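Local coordinates for putative sugar binding protein (Salmonella enterica subsp. enterica serovar Typhimurium, PDB 3KNZ) that probably binds a phosphosugar or related carbohydrate derivative through its paired SIS-type folds, although its exact activity is not established, at residues Leu220-Leu234 and Ala268-Pro280. Sequence-based numbering, arbitrary orientation. Where two conformers were deposited one is given.
Sequences LRDSADIRLTGPATL and AFNAQSALIMLDP
Ser273 OG is gripped from two directions. It donates to Asp225 OD1 at 3.0 Å, meeting the carboxylate on its syn side and 17° out of its plane. It also accepts from Asn270 N at 3.1 Å, which ties the turn ahead of strand 273-278 to strand 225-230. The two strands run parallel, with Ile226 beside Ala274 and Leu228 beside Ile276. Five backbone bonds join them, the shortest from Arg227 N to Ala274 O at 2.8 Å.

Arg227 lies on the same face as Ser273. Its CG packs 3.7 Å from Phe269 CD2. The two side chains run past each other in opposite directions, with the guanidinium and ring planes 56° apart. The bend at chi2 (-72°) brings CD and NE close to Ala268 O, which lies over one guanidinium face. On the other face of the sheet, Leu228 CD2 lies alongside Ile276, 3.5 Å from its CB. Past the strand ends, the two proline rings approach each other, Pro231 CG to Pro280 CG at 3.7 Å.

These are the second and third strands of a five-stranded parallel sheet in an SIS-like alpha/beta fold, with 253-257 beyond 225-230 and 300-304 beyond 273-278. Helix 284-296 packs on Leu275 and Met277, and helix 326-339 on Leu228 and Ile276.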
# COMPACT_ATOMS: atom_id res chain seq x y z
N LEU A 220 26.88 8.10 -2.78
CA LEU A 220 25.41 8.18 -2.84
C LEU A 220 24.92 9.39 -3.63
O LEU A 220 23.85 9.34 -4.23
CB LEU A 220 24.80 8.14 -1.43
CG LEU A 220 24.90 6.78 -0.72
CD1 LEU A 220 24.55 6.91 0.75
CD2 LEU A 220 24.01 5.74 -1.38
N ARG A 221 25.70 10.47 -3.64
CA ARG A 221 25.35 11.64 -4.43
C ARG A 221 25.39 11.29 -5.93
O ARG A 221 24.52 11.68 -6.69
CB ARG A 221 26.32 12.80 -4.17
CG ARG A 221 26.36 13.33 -2.74
CD ARG A 221 27.34 14.49 -2.61
N ASP A 222 26.42 10.52 -6.32
CA ASP A 222 26.63 10.14 -7.73
C ASP A 222 25.73 9.00 -8.27
O ASP A 222 25.95 8.52 -9.38
CB ASP A 222 28.11 9.78 -7.94
N SER A 223 24.73 8.57 -7.49
CA SER A 223 23.84 7.50 -7.93
C SER A 223 22.53 8.08 -8.49
O SER A 223 21.95 9.00 -7.90
CB SER A 223 23.53 6.55 -6.77
OG SER A 223 22.91 7.24 -5.70
N ALA A 224 22.09 7.54 -9.63
CA ALA A 224 20.86 7.99 -10.32
C ALA A 224 19.62 7.92 -9.44
O ALA A 224 18.79 8.83 -9.44
CB ALA A 224 20.64 7.17 -11.59
N ASP A 225 19.48 6.81 -8.73
CA ASP A 225 18.36 6.60 -7.83
C ASP A 225 18.76 5.60 -6.76
O ASP A 225 19.62 4.74 -6.97
CB ASP A 225 17.13 6.11 -8.59
CG ASP A 225 17.32 4.73 -9.17
OD1 ASP A 225 18.46 4.32 -9.44
OD2 ASP A 225 16.31 4.04 -9.37
N ILE A 226 18.11 5.71 -5.62
CA ILE A 226 18.43 4.89 -4.48
C ILE A 226 17.26 3.99 -4.14
O ILE A 226 16.12 4.42 -4.16
CB ILE A 226 18.76 5.78 -3.27
CG1 ILE A 226 19.94 6.71 -3.62
CG2 ILE A 226 19.04 4.93 -2.03
CD1 ILE A 226 20.21 7.83 -2.61
N ARG A 227 17.56 2.73 -3.84
CA ARG A 227 16.54 1.77 -3.47
C ARG A 227 16.90 1.23 -2.08
O ARG A 227 18.05 0.87 -1.82
CB ARG A 227 16.51 0.64 -4.48
CG ARG A 227 16.47 1.09 -5.94
CD ARG A 227 15.13 1.68 -6.33
NE ARG A 227 15.15 2.19 -7.70
CZ ARG A 227 14.07 2.56 -8.40
NH1 ARG A 227 12.86 2.46 -7.88
NH2 ARG A 227 14.21 3.01 -9.64
N LEU A 228 15.91 1.20 -1.19
CA LEU A 228 16.11 0.71 0.16
C LEU A 228 15.33 -0.57 0.33
O LEU A 228 14.20 -0.66 -0.14
CB LEU A 228 15.57 1.72 1.18
CG LEU A 228 15.95 3.17 0.95
CD1 LEU A 228 15.46 4.00 2.13
CD2 LEU A 228 17.45 3.30 0.76
N THR A 229 15.91 -1.56 0.98
CA THR A 229 15.19 -2.81 1.22
C THR A 229 15.43 -3.28 2.64
O THR A 229 16.36 -2.84 3.31
CB THR A 229 15.60 -3.93 0.26
OG1 THR A 229 14.68 -5.03 0.36
CG2 THR A 229 17.01 -4.42 0.57
N GLY A 230 14.57 -4.18 3.10
CA GLY A 230 14.70 -4.74 4.43
C GLY A 230 13.65 -5.80 4.66
O GLY A 230 12.72 -5.94 3.86
N PRO A 231 13.79 -6.55 5.76
CA PRO A 231 12.81 -7.58 6.07
C PRO A 231 11.46 -6.96 6.39
O PRO A 231 11.38 -5.77 6.67
CB PRO A 231 13.39 -8.27 7.31
CG PRO A 231 14.27 -7.25 7.94
CD PRO A 231 14.83 -6.44 6.80
N ALA A 232 10.41 -7.78 6.31
CA ALA A 232 9.05 -7.34 6.59
C ALA A 232 8.96 -6.52 7.88
O ALA A 232 8.31 -5.48 7.91
CB ALA A 232 8.14 -8.55 6.70
N THR A 233 9.64 -6.99 8.92
CA THR A 233 9.63 -6.31 10.22
C THR A 233 10.14 -4.86 10.21
O THR A 233 10.01 -4.16 11.22
CB THR A 233 10.45 -7.10 11.23
OG1 THR A 233 11.74 -7.34 10.67
CG2 THR A 233 9.76 -8.41 11.55
N LEU A 234 10.73 -4.42 9.10
CA LEU A 234 11.21 -3.04 9.00
C LEU A 234 10.65 -2.34 7.74
O LEU A 234 11.26 -1.41 7.21
CB LEU A 234 12.75 -3.02 9.00
CG LEU A 234 13.43 -3.45 10.30
CD1 LEU A 234 14.95 -3.47 10.15
CD2 LEU A 234 13.02 -2.54 11.45
N ALA A 268 12.64 -2.62 -10.25
CA ALA A 268 13.03 -1.83 -9.10
C ALA A 268 14.52 -1.52 -9.01
O ALA A 268 14.93 -0.83 -8.08
CB ALA A 268 12.58 -2.54 -7.83
N PHE A 269 15.34 -1.99 -9.95
CA PHE A 269 16.78 -1.80 -9.82
C PHE A 269 17.53 -2.07 -11.10
O PHE A 269 17.15 -2.93 -11.88
CB PHE A 269 17.29 -2.77 -8.76
CG PHE A 269 18.63 -2.41 -8.20
CD1 PHE A 269 19.80 -2.85 -8.78
CD2 PHE A 269 18.72 -1.62 -7.06
CE1 PHE A 269 21.03 -2.52 -8.24
CE2 PHE A 269 19.94 -1.29 -6.52
CZ PHE A 269 21.10 -1.73 -7.12
N ASN A 270 18.62 -1.32 -11.31
CA ASN A 270 19.51 -1.56 -12.45
C ASN A 270 20.94 -1.15 -12.09
O ASN A 270 21.19 -0.71 -10.98
CB ASN A 270 18.99 -0.93 -13.76
CG ASN A 270 18.96 0.59 -13.73
OD1 ASN A 270 19.82 1.25 -13.15
ND2 ASN A 270 17.97 1.15 -14.42
N ALA A 271 21.87 -1.31 -13.03
CA ALA A 271 23.27 -0.99 -12.80
C ALA A 271 23.52 0.41 -12.25
O ALA A 271 24.48 0.61 -11.52
CB ALA A 271 24.05 -1.18 -14.10
N GLN A 272 22.66 1.37 -12.58
CA GLN A 272 22.82 2.75 -12.14
C GLN A 272 22.24 3.00 -10.73
O GLN A 272 22.37 4.09 -10.18
CB GLN A 272 22.12 3.72 -13.10
CG GLN A 272 22.16 3.34 -14.59
CD GLN A 272 23.55 3.12 -15.13
OE1 GLN A 272 24.50 3.81 -14.76
NE2 GLN A 272 23.68 2.14 -16.02
N SER A 273 21.58 1.99 -10.17
CA SER A 273 20.95 2.11 -8.86
C SER A 273 21.88 1.83 -7.70
O SER A 273 22.85 1.08 -7.83
CB SER A 273 19.79 1.14 -8.74
OG SER A 273 18.82 1.37 -9.74
N ALA A 274 21.56 2.43 -6.56
CA ALA A 274 22.29 2.21 -5.31
C ALA A 274 21.34 1.50 -4.38
O ALA A 274 20.15 1.83 -4.31
CB ALA A 274 22.76 3.52 -4.69
N LEU A 275 21.84 0.49 -3.68
CA LEU A 275 21.02 -0.25 -2.75
C LEU A 275 21.49 -0.01 -1.33
O LEU A 275 22.69 -0.03 -1.05
CB LEU A 275 21.10 -1.75 -3.05
CG LEU A 275 20.20 -2.67 -2.21
CD1 LEU A 275 18.74 -2.34 -2.45
CD2 LEU A 275 20.48 -4.13 -2.51
N ILE A 276 20.54 0.29 -0.45
CA ILE A 276 20.81 0.39 0.97
C ILE A 276 19.95 -0.72 1.52
O ILE A 276 18.74 -0.78 1.26
CB ILE A 276 20.43 1.74 1.58
CG1 ILE A 276 21.30 2.85 0.97
CG2 ILE A 276 20.63 1.69 3.08
CD1 ILE A 276 20.98 4.25 1.46
N MSE A 277 20.57 -1.63 2.25
CA MSE A 277 19.88 -2.80 2.74
C MSE A 277 20.02 -2.84 4.25
O MSE A 277 21.08 -2.53 4.79
CB MSE A 277 20.54 -4.04 2.13
CG MSE A 277 19.68 -5.29 2.11
SE MSE A 277 20.68 -6.79 1.35
CE MSE A 277 21.64 -5.85 -0.05
N LEU A 278 18.93 -3.20 4.92
CA LEU A 278 18.91 -3.33 6.37
C LEU A 278 19.05 -4.81 6.72
O LEU A 278 18.23 -5.63 6.29
CB LEU A 278 17.61 -2.78 6.95
CG LEU A 278 17.30 -1.32 6.64
CD1 LEU A 278 15.99 -0.86 7.30
CD2 LEU A 278 18.46 -0.42 7.07
N ASP A 279 20.10 -5.13 7.46
CA ASP A 279 20.36 -6.50 7.89
C ASP A 279 20.36 -6.59 9.41
O ASP A 279 21.42 -6.63 10.03
CB ASP A 279 21.71 -7.01 7.35
CG ASP A 279 21.71 -7.22 5.85
OD1 ASP A 279 21.95 -6.25 5.10
OD2 ASP A 279 21.52 -8.38 5.42
N PRO A 280 19.17 -6.64 10.02
CA PRO A 280 19.14 -6.75 11.48
C PRO A 280 19.81 -8.02 12.01
O PRO A 280 20.37 -8.01 13.10
CB PRO A 280 17.64 -6.73 11.81
CG PRO A 280 16.92 -6.96 10.52
CD PRO A 280 17.83 -6.55 9.42